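Local coordinates for AAR187Cp (Eremothecium gossypii, PDB 3ZIL), which probably regulates the establishment of sister-chromatid cohesion through cohesin, as a Wpl1 protein of the Wap1 family, here represented by its all-helical Wap1 domain, at residues 253-258 and 282-287; 141-146 and 151-156; 288-293 and 368-373. One frame throughout, in Å; residues are numbered along the deposited sequence.

Contact 1. Residues 253-258 and 282-287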
loop_
_atom_site.group_PDB
_atom_site.type_symbol
_atom_site.label_atom_id
_atom_site.label_comp_id
_atom_site.label_asym_id
_atom_site.label_seq_id
_atom_site.Cartn_x
_atom_site.Cartn_y
_atom_site.Cartn_z
ATOM N N ARG A 253 -10.803 -14.786 -12.852
ATOM C CA ARG A 253 -12.135 -15.304 -12.412
ATOM C C ARG A 253 -12.656 -14.539 -11.250
ATOM O O ARG A 253 -13.804 -14.140 -11.303
ATOM C CB ARG A 253 -12.206 -16.795 -11.938
ATOM C CG ARG A 253 -11.606 -17.752 -12.887
ATOM C CD ARG A 253 -11.947 -19.253 -12.657
ATOM N NE ARG A 253 -11.311 -19.860 -13.825
ATOM C CZ ARG A 253 -10.084 -20.392 -13.860
ATOM N NH1 ARG A 253 -9.340 -20.555 -12.747
ATOM N NH2 ARG A 253 -9.619 -20.826 -15.020
ATOM N N SER A 254 -11.836 -14.460 -10.169
ATOM C CA SER A 254 -12.206 -13.743 -8.961
ATOM C C SER A 254 -12.682 -12.348 -9.248
ATOM O O SER A 254 -13.764 -11.944 -8.758
ATOM C CB SER A 254 -11.052 -13.706 -7.958
ATOM O OG SER A 254 -10.754 -15.060 -7.695
ATOM N N LEU A 255 -11.893 -11.608 -10.020
ATOM C CA LEU A 255 -12.259 -10.238 -10.335
ATOM C C LEU A 255 -13.542 -10.220 -11.168
ATOM O O LEU A 255 -14.450 -9.353 -10.894
ATOM C CB LEU A 255 -11.132 -9.483 -11.089
ATOM C CG LEU A 255 -9.899 -9.209 -10.197
ATOM C CD1 LEU A 255 -8.698 -8.813 -11.106
ATOM C CD2 LEU A 255 -10.212 -8.101 -9.208
ATOM N N ALA A 256 -13.646 -11.133 -12.168
ATOM C CA ALA A 256 -14.860 -11.074 -13.015
ATOM C C ALA A 256 -16.156 -11.458 -12.176
ATOM O O ALA A 256 -17.258 -10.969 -12.441
ATOM C CB ALA A 256 -14.697 -11.893 -14.281
ATOM N N MET A 257 -16.007 -12.209 -11.096
ATOM C CA MET A 257 -17.196 -12.618 -10.384
ATOM C C MET A 257 -17.618 -11.504 -9.459
ATOM O O MET A 257 -18.783 -11.118 -9.427
ATOM C CB MET A 257 -16.971 -13.912 -9.617
ATOM C CG MET A 257 -17.223 -15.117 -10.530
ATOM S SD MET A 257 -16.264 -16.496 -9.917
ATOM C CE MET A 257 -17.186 -17.897 -10.580
ATOM N N SER A 258 -16.636 -10.968 -8.758
ATOM C CA SER A 258 -16.830 -9.716 -8.077
ATOM C C SER A 258 -17.508 -8.569 -8.907
ATOM O O SER A 258 -18.524 -7.936 -8.482
ATOM C CB SER A 258 -15.542 -9.267 -7.474
ATOM O OG SER A 258 -15.846 -8.058 -6.869
ATOM N N LEU A 282 -11.867 -3.176 -12.354
ATOM C CA LEU A 282 -11.794 -3.118 -13.831
ATOM C C LEU A 282 -10.401 -2.631 -14.304
ATOM O O LEU A 282 -9.874 -3.139 -15.249
ATOM C CB LEU A 282 -12.896 -2.206 -14.405
ATOM C CG LEU A 282 -14.293 -2.840 -14.303
ATOM C CD1 LEU A 282 -15.443 -1.816 -14.300
ATOM C CD2 LEU A 282 -14.543 -3.903 -15.400
ATOM N N GLY A 283 -9.838 -1.648 -13.625
ATOM C CA GLY A 283 -8.493 -1.176 -13.933
ATOM C C GLY A 283 -7.555 -2.365 -13.784
ATOM O O GLY A 283 -6.663 -2.564 -14.621
ATOM N N LEU A 284 -7.764 -3.200 -12.763
ATOM C CA LEU A 284 -6.838 -4.352 -12.623
ATOM C C LEU A 284 -7.078 -5.396 -13.748
ATOM O O LEU A 284 -6.126 -5.860 -14.374
ATOM C CB LEU A 284 -6.883 -4.945 -11.214
ATOM C CG LEU A 284 -6.092 -6.226 -11.042
ATOM C CD1 LEU A 284 -4.614 -5.956 -11.322
ATOM C CD2 LEU A 284 -6.283 -6.785 -9.648
ATOM N N LEU A 285 -8.356 -5.769 -13.978
ATOM C CA LEU A 285 -8.693 -6.512 -15.185
ATOM C C LEU A 285 -7.993 -5.979 -16.468
ATOM O O LEU A 285 -7.391 -6.777 -17.230
ATOM C CB LEU A 285 -10.189 -6.604 -15.400
ATOM C CG LEU A 285 -10.797 -7.613 -14.389
ATOM C CD1 LEU A 285 -12.301 -7.459 -14.279
ATOM C CD2 LEU A 285 -10.388 -9.014 -14.832
ATOM N N LEU A 286 -8.128 -4.689 -16.715
ATOM C CA LEU A 286 -7.581 -4.047 -17.918
ATOM C C LEU A 286 -6.067 -4.270 -18.056
ATOM O O LEU A 286 -5.574 -4.613 -19.153
ATOM C CB LEU A 286 -7.933 -2.539 -17.943
ATOM C CG LEU A 286 -7.456 -1.780 -19.229
ATOM C CD1 LEU A 286 -8.221 -2.269 -20.451
ATOM C CD2 LEU A 286 -7.666 -0.255 -19.085
ATOM N N ASN A 287 -5.359 -4.080 -16.935
ATOM C CA ASN A 287 -3.948 -4.321 -16.857
ATOM C C ASN A 287 -3.639 -5.758 -17.290
ATOM O O ASN A 287 -2.717 -5.999 -18.047
ATOM C CB ASN A 287 -3.386 -4.008 -15.456
ATOM C CG ASN A 287 -2.538 -2.717 -15.460
ATOM O OD1 ASN A 287 -2.575 -1.942 -16.451
ATOM N ND2 ASN A 287 -1.796 -2.470 -14.368
#
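Leu255 meets Leu284 and Leu285 in a purely apolar contact between helix 248-261 and helix 272-289, with no hydrogen bond passing from one segment to the other. The closest pair is methyl on methyl: CD1 of Leu255 lies 3.5 Å from CD2 of Leu284, a little inside normal carbon-carbon contact, and the two side chains run at about a right angle to one another. Leu284 reaches this point with its CG anti to the backbone N (chi1 173°), which turns the branched end toward the tip of Leu255.

Leu285 works nearer the opposing backbone. Its CG and CD2 both sit 3.8 Å from CB of Leu255, so this leucine packs against the root of the side chain whose tip meets Leu284. CD1 of Leu285 comes 4.4 Å from the backbone N of Ala256, a looser touch along the next residue. The segments run roughly antiparallel, at 143° with axes 10.1 Å apart, consistent with the helical-repeat packing of the TPR clan, in which the Wap1 family is placed.

Other helices close around the leucines. Leu284 also packs on Leu228, Leu231, Ile232 and Thr235 of helix 225-235, while Phe304 of helix 304-313 touches both Leu285 and Ala256. At one end of the interface a polar bond is added, where Ser258 OG is hydrogen-bonded to Gln281 OE1 on helix 272-289.

Contact 2. Residues 141-146 and 151-156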
loop_
_atom_site.group_PDB
_atom_site.type_symbol
_atom_site.label_atom_id
_atom_site.label_comp_id
_atom_site.label_asym_id
_atom_site.label_seq_id
_atom_site.Cartn_x
_atom_site.Cartn_y
_atom_site.Cartn_z
ATOM N N LYS A 141 -0.416 4.387 27.406
ATOM C CA LYS A 141 -0.484 5.684 26.738
ATOM C C LYS A 141 -0.043 5.760 25.266
ATOM O O LYS A 141 -0.264 6.771 24.635
ATOM C CB LYS A 141 0.334 6.700 27.548
ATOM C CG LYS A 141 -0.400 7.250 28.762
ATOM C CD LYS A 141 0.567 7.615 29.890
ATOM C CE LYS A 141 -0.240 7.920 31.162
ATOM N NZ LYS A 141 0.717 8.111 32.263
ATOM N N LEU A 142 0.680 4.749 24.756
ATOM C CA LEU A 142 1.312 4.857 23.411
ATOM C C LEU A 142 0.242 4.729 22.351
ATOM O O LEU A 142 -0.752 4.032 22.553
ATOM C CB LEU A 142 2.260 3.684 23.215
ATOM C CG LEU A 142 3.614 3.902 23.923
ATOM C CD1 LEU A 142 4.327 2.580 23.912
ATOM C CD2 LEU A 142 4.428 5.043 23.229
ATOM N N LYS A 143 0.440 5.412 21.256
ATOM C CA LYS A 143 -0.404 5.256 20.111
ATOM C C LYS A 143 -0.451 3.787 19.615
ATOM O O LYS A 143 -1.486 3.354 19.095
ATOM C CB LYS A 143 0.156 6.154 19.013
ATOM C CG LYS A 143 -0.741 6.283 17.777
ATOM C CD LYS A 143 -0.106 7.314 16.848
ATOM C CE LYS A 143 0.086 8.648 17.566
ATOM N NZ LYS A 143 0.696 9.701 16.711
ATOM N N PHE A 144 0.642 3.024 19.729
ATOM C CA PHE A 144 0.686 1.592 19.262
ATOM C C PHE A 144 1.542 0.820 20.243
ATOM O O PHE A 144 2.555 1.345 20.711
ATOM C CB PHE A 144 1.399 1.452 17.896
ATOM C CG PHE A 144 0.701 2.171 16.740
ATOM C CD1 PHE A 144 -0.512 1.694 16.190
ATOM C CD2 PHE A 144 1.238 3.362 16.204
ATOM C CE1 PHE A 144 -1.136 2.358 15.065
ATOM C CE2 PHE A 144 0.597 4.032 15.111
ATOM C CZ PHE A 144 -0.565 3.549 14.548
ATOM N N THR A 145 1.194 -0.447 20.507
ATOM C CA THR A 145 1.884 -1.176 21.558
ATOM C C THR A 145 2.835 -2.271 21.039
ATOM O O THR A 145 3.306 -3.103 21.780
ATOM C CB THR A 145 0.907 -1.627 22.638
ATOM O OG1 THR A 145 -0.094 -2.477 22.064
ATOM C CG2 THR A 145 0.244 -0.376 23.232
ATOM N N ASN A 146 3.180 -2.189 19.762
ATOM C CA ASN A 146 4.115 -3.099 19.233
ATOM C C ASN A 146 4.813 -2.372 18.087
ATOM O O ASN A 146 4.295 -1.343 17.554
ATOM C CB ASN A 146 3.373 -4.389 18.758
ATOM C CG ASN A 146 2.375 -4.087 17.623
ATOM O OD1 ASN A 146 2.754 -3.890 16.501
ATOM N ND2 ASN A 146 1.101 -4.025 17.944
ATOM N N ALA A 151 6.304 0.906 13.556
ATOM C CA ALA A 151 7.336 1.075 12.566
ATOM C C ALA A 151 6.692 1.324 11.226
ATOM O O ALA A 151 7.123 2.259 10.506
ATOM C CB ALA A 151 8.178 -0.178 12.505
ATOM N N LEU A 152 5.608 0.598 10.902
ATOM C CA LEU A 152 4.776 0.967 9.672
ATOM C C LEU A 152 4.339 2.473 9.704
ATOM O O LEU A 152 4.479 3.220 8.722
ATOM C CB LEU A 152 3.495 0.107 9.615
ATOM C CG LEU A 152 3.723 -1.381 9.205
ATOM C CD1 LEU A 152 2.470 -2.178 9.530
ATOM C CD2 LEU A 152 4.061 -1.548 7.680
ATOM N N TYR A 153 3.809 2.867 10.873
ATOM C CA TYR A 153 3.370 4.249 11.089
ATOM C C TYR A 153 4.503 5.273 10.921
ATOM O O TYR A 153 4.342 6.230 10.235
ATOM C CB TYR A 153 2.742 4.416 12.479
ATOM C CG TYR A 153 2.193 5.798 12.704
ATOM C CD1 TYR A 153 0.937 6.166 12.168
ATOM C CD2 TYR A 153 2.928 6.744 13.409
ATOM C CE1 TYR A 153 0.419 7.420 12.372
ATOM C CE2 TYR A 153 2.434 8.004 13.585
ATOM C CZ TYR A 153 1.184 8.326 13.079
ATOM O OH TYR A 153 0.744 9.621 13.273
ATOM N N ILE A 154 5.654 5.054 11.574
ATOM C CA ILE A 154 6.739 5.953 11.432
ATOM C C ILE A 154 7.143 6.071 9.971
ATOM O O ILE A 154 7.397 7.190 9.474
ATOM C CB ILE A 154 7.983 5.502 12.256
ATOM C CG1 ILE A 154 7.638 5.451 13.730
ATOM C CG2 ILE A 154 9.175 6.404 11.884
ATOM C CD1 ILE A 154 7.266 6.883 14.230
ATOM N N TRP A 155 7.301 4.910 9.323
ATOM C CA TRP A 155 7.785 4.815 7.969
ATOM C C TRP A 155 6.878 5.556 7.028
ATOM O O TRP A 155 7.355 6.330 6.191
ATOM C CB TRP A 155 7.802 3.316 7.589
ATOM C CG TRP A 155 8.415 3.016 6.230
ATOM C CD1 TRP A 155 8.835 3.928 5.215
ATOM C CD2 TRP A 155 8.636 1.684 5.665
ATOM N NE1 TRP A 155 9.285 3.254 4.100
ATOM C CE2 TRP A 155 9.144 1.892 4.290
ATOM C CE3 TRP A 155 8.395 0.374 6.120
ATOM C CZ2 TRP A 155 9.510 0.836 3.505
ATOM C CZ3 TRP A 155 8.732 -0.690 5.302
ATOM C CH2 TRP A 155 9.302 -0.459 4.020
ATOM N N ALA A 156 5.562 5.399 7.177
ATOM C CA ALA A 156 4.654 6.011 6.211
ATOM C C ALA A 156 4.491 7.483 6.620
ATOM O O ALA A 156 4.170 8.311 5.778
ATOM C CB ALA A 156 3.327 5.398 6.260
#
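The loop joining helix 129-141 to helix 147-158 folds back over the helix it leads into, and Lys143 and Phe144 both meet Tyr153 there. The Phe144 ring drives its CE2 atom against the base of the tyrosine: CE2 is 3.4 Å from both CB and CG of Tyr153, and Phe144 CZ follows at 3.8 Å from Tyr153 CD1. The two rings are oblique, centroids 5.3 Å apart and planes at 52°. Tyr153 presents itself to the loop with CG anti to the backbone N (chi1 -176°).

Lys143 takes the outer half of the same ring. With chi1 and chi2 both near anti, CD lies over one face, 4.1 Å above the plane and offset toward the rim, and a bend at chi3 (-57°) turns NZ into a weak hydrogen bond of 3.4 Å to Tyr153 OH; its stronger partner is Asp92 of helix 81-93, in a salt bridge. Replacing Tyr153 with an alanine would probably open a gap beside Phe144 CE2 and deprive the lysine of its ring support, leaving NZ to rely on Asp92.

Phe144 also meets Tyr150 edge-to-face, so it lies against two tyrosines one helical turn apart. Asn146 ends the loop as the N-cap of helix 147-158, its side chain capping a backbone N of the first turn: a capped helix start with an aromatic loop residue folded onto the helix in a helix-loop-helix connection.

Contact 3. Residues 288-293 and 368-373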
loop_
_atom_site.group_PDB
_atom_site.type_symbol
_atom_site.label_atom_id
_atom_site.label_comp_id
_atom_site.label_asym_id
_atom_site.label_seq_id
_atom_site.Cartn_x
_atom_site.Cartn_y
_atom_site.Cartn_z
ATOM N N ILE A 288 -4.465 -6.698 -16.881
ATOM C CA ILE A 288 -4.146 -8.127 -17.172
ATOM C C ILE A 288 -4.643 -8.451 -18.584
ATOM O O ILE A 288 -3.875 -9.022 -19.404
ATOM C CB ILE A 288 -4.840 -9.077 -16.145
ATOM C CG1 ILE A 288 -4.303 -8.837 -14.713
ATOM C CG2 ILE A 288 -4.670 -10.575 -16.503
ATOM C CD1 ILE A 288 -5.232 -9.335 -13.634
ATOM N N VAL A 289 -5.915 -8.110 -18.884
ATOM C CA VAL A 289 -6.478 -8.612 -20.128
ATOM C C VAL A 289 -5.976 -7.951 -21.413
ATOM O O VAL A 289 -6.061 -8.620 -22.465
ATOM C CB VAL A 289 -8.004 -8.605 -20.178
ATOM C CG1 VAL A 289 -8.550 -9.422 -19.008
ATOM C CG2 VAL A 289 -8.531 -7.171 -20.266
ATOM N N SER A 290 -5.496 -6.682 -21.347
ATOM C CA SER A 290 -4.920 -6.007 -22.518
ATOM C C SER A 290 -3.512 -6.548 -22.803
ATOM O O SER A 290 -2.945 -6.298 -23.846
ATOM C CB SER A 290 -4.852 -4.501 -22.283
ATOM O OG SER A 290 -3.889 -4.218 -21.278
ATOM N N GLU A 291 -2.907 -7.270 -21.864
ATOM C CA GLU A 291 -1.523 -7.741 -22.068
ATOM C C GLU A 291 -1.481 -9.265 -22.208
ATOM O O GLU A 291 -0.554 -9.791 -22.709
ATOM C CB GLU A 291 -0.634 -7.340 -20.896
ATOM C CG GLU A 291 -0.647 -5.843 -20.561
ATOM C CD GLU A 291 0.051 -5.017 -21.652
ATOM O OE1 GLU A 291 0.725 -5.611 -22.507
ATOM O OE2 GLU A 291 -0.037 -3.783 -21.651
ATOM N N ALA A 292 -2.456 -9.980 -21.705
ATOM C CA ALA A 292 -2.347 -11.472 -21.688
ATOM C C ALA A 292 -3.564 -12.013 -22.353
ATOM O O ALA A 292 -4.572 -12.185 -21.704
ATOM C CB ALA A 292 -2.218 -12.046 -20.275
ATOM N N THR A 293 -3.472 -12.280 -23.655
ATOM C CA THR A 293 -4.682 -12.682 -24.409
ATOM C C THR A 293 -5.226 -14.058 -23.918
ATOM O O THR A 293 -6.448 -14.285 -23.838
ATOM C CB THR A 293 -4.469 -12.512 -25.931
ATOM O OG1 THR A 293 -4.763 -13.732 -26.588
ATOM C CG2 THR A 293 -3.028 -12.091 -26.254
ATOM N N HIS A 368 -6.298 5.468 -23.225
ATOM C CA HIS A 368 -6.562 5.887 -24.613
ATOM C C HIS A 368 -5.945 4.877 -25.573
ATOM O O HIS A 368 -6.516 4.481 -26.601
ATOM C CB HIS A 368 -5.963 7.262 -24.852
ATOM C CG HIS A 368 -6.126 7.777 -26.274
ATOM N ND1 HIS A 368 -7.279 7.707 -26.949
ATOM C CD2 HIS A 368 -5.240 8.419 -27.102
ATOM C CE1 HIS A 368 -7.141 8.262 -28.146
ATOM N NE2 HIS A 368 -5.893 8.686 -28.248
ATOM N N THR A 369 -4.761 4.470 -25.193
ATOM C CA THR A 369 -3.818 3.720 -25.996
ATOM C C THR A 369 -4.403 2.269 -26.045
ATOM O O THR A 369 -4.377 1.585 -27.076
ATOM C CB THR A 369 -2.476 3.926 -25.243
ATOM O OG1 THR A 369 -1.555 4.696 -26.014
ATOM C CG2 THR A 369 -1.882 2.682 -24.609
ATOM N N ARG A 370 -5.013 1.838 -24.944
ATOM C CA ARG A 370 -5.691 0.533 -24.924
ATOM C C ARG A 370 -6.987 0.475 -25.703
ATOM O O ARG A 370 -7.343 -0.555 -26.241
ATOM C CB ARG A 370 -5.843 0.051 -23.494
ATOM C CG ARG A 370 -4.482 -0.471 -23.076
ATOM C CD ARG A 370 -4.222 -0.258 -21.642
ATOM N NE ARG A 370 -3.022 -0.985 -21.271
ATOM C CZ ARG A 370 -2.768 -1.382 -20.040
ATOM N NH1 ARG A 370 -3.630 -1.165 -19.018
ATOM N NH2 ARG A 370 -1.680 -2.038 -19.830
ATOM N N ILE A 371 -7.682 1.592 -25.733
ATOM C CA ILE A 371 -8.879 1.739 -26.511
ATOM C C ILE A 371 -8.491 1.665 -28.003
ATOM O O ILE A 371 -9.054 0.884 -28.741
ATOM C CB ILE A 371 -9.612 3.067 -26.209
ATOM C CG1 ILE A 371 -10.197 3.095 -24.771
ATOM C CG2 ILE A 371 -10.752 3.224 -27.209
ATOM C CD1 ILE A 371 -10.515 4.506 -24.296
ATOM N N THR A 372 -7.517 2.464 -28.428
ATOM C CA THR A 372 -7.061 2.478 -29.816
ATOM C C THR A 372 -6.754 1.077 -30.341
ATOM O O THR A 372 -7.212 0.705 -31.406
ATOM C CB THR A 372 -5.781 3.307 -29.966
ATOM O OG1 THR A 372 -6.147 4.678 -30.026
ATOM C CG2 THR A 372 -5.032 2.888 -31.274
ATOM N N ARG A 373 -5.899 0.370 -29.599
ATOM C CA ARG A 373 -5.511 -0.997 -29.881
ATOM C C ARG A 373 -6.717 -1.904 -30.148
ATOM O O ARG A 373 -6.723 -2.629 -31.157
ATOM C CB ARG A 373 -4.609 -1.533 -28.735
ATOM C CG ARG A 373 -4.302 -3.018 -28.767
ATOM C CD ARG A 373 -3.769 -3.412 -30.141
ATOM N NE ARG A 373 -2.810 -4.507 -30.122
ATOM C CZ ARG A 373 -1.757 -4.588 -30.935
ATOM N NH1 ARG A 373 -1.503 -3.621 -31.808
ATOM N NH2 ARG A 373 -0.936 -5.625 -30.859
#
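Arg370, reaching out from helix 365-375, brings its guanidinium to Ser290 and Glu291 where helix 272-289 gives way to a turn. The charged pair is a salt bridge with a single hydrogen bond, Arg370 NH2 to Glu291 OE2 at 3.0 Å. The bond is moderately bent, with an N-H...O angle of 144°. OE2 accepts with its anti lone pair and sits near the edge of the guanidinium, 21° out of its plane. The carboxylate and guanidinium planes are turned 57° apart, so the two groups do not form the flat, two-pronged pairing. Glu291 gets there by a bend at chi2 that swings the acid toward the arginine.

Ser290 approaches from another direction. Its OG lies over the centre of one guanidinium face, 3.3 Å from Arg370 CZ; NE and NH2 are near too, but their N-H bonds are poorly aimed, and no hydrogen bond forms to them. The hydroxyl is instead bonded to the carbonyl O of Leu286, four residues earlier on helix 272-289. Arg370 NH1 is taken up by OD1 of Asn287, so two nitrogens of this buried arginine have acceptors near the same helix end.

The backbone of the turn is also provided for: Ile288 O accepts from Glu291 N at 3.2 Å and from Ala292 N at 2.9 Å. On the other segment, Arg370 O is bonded to Tyr332 OH, tying helix 365-375 to helix 321-336. The acid and the asparagine between them probably limit the rotation of the guanidinium, whose nearness would probably favour the ionised form of Glu291, a negative charge to offset the buried positive one.

Overall arrangement
Contacts 1 and 3 are neighbours on one side of the chain's centre, their own centres about 14 Å apart, and both use helix 272-289. Contact 1 is core, all leucine and alanine, while contact 3, at the end of that helix, is partly buried and rests on charge. The bond between the asparagine of contact 1 and the arginine of contact 3 connects the two directly. Contact 2 stands apart on the opposite side, about 34 Å from contact 1 and 41 Å from contact 3 between centres. It is a local surface contact of loop and following helix, mixing aromatic packing with a weak polar bond, whereas contact 3 links segments 75 residues apart.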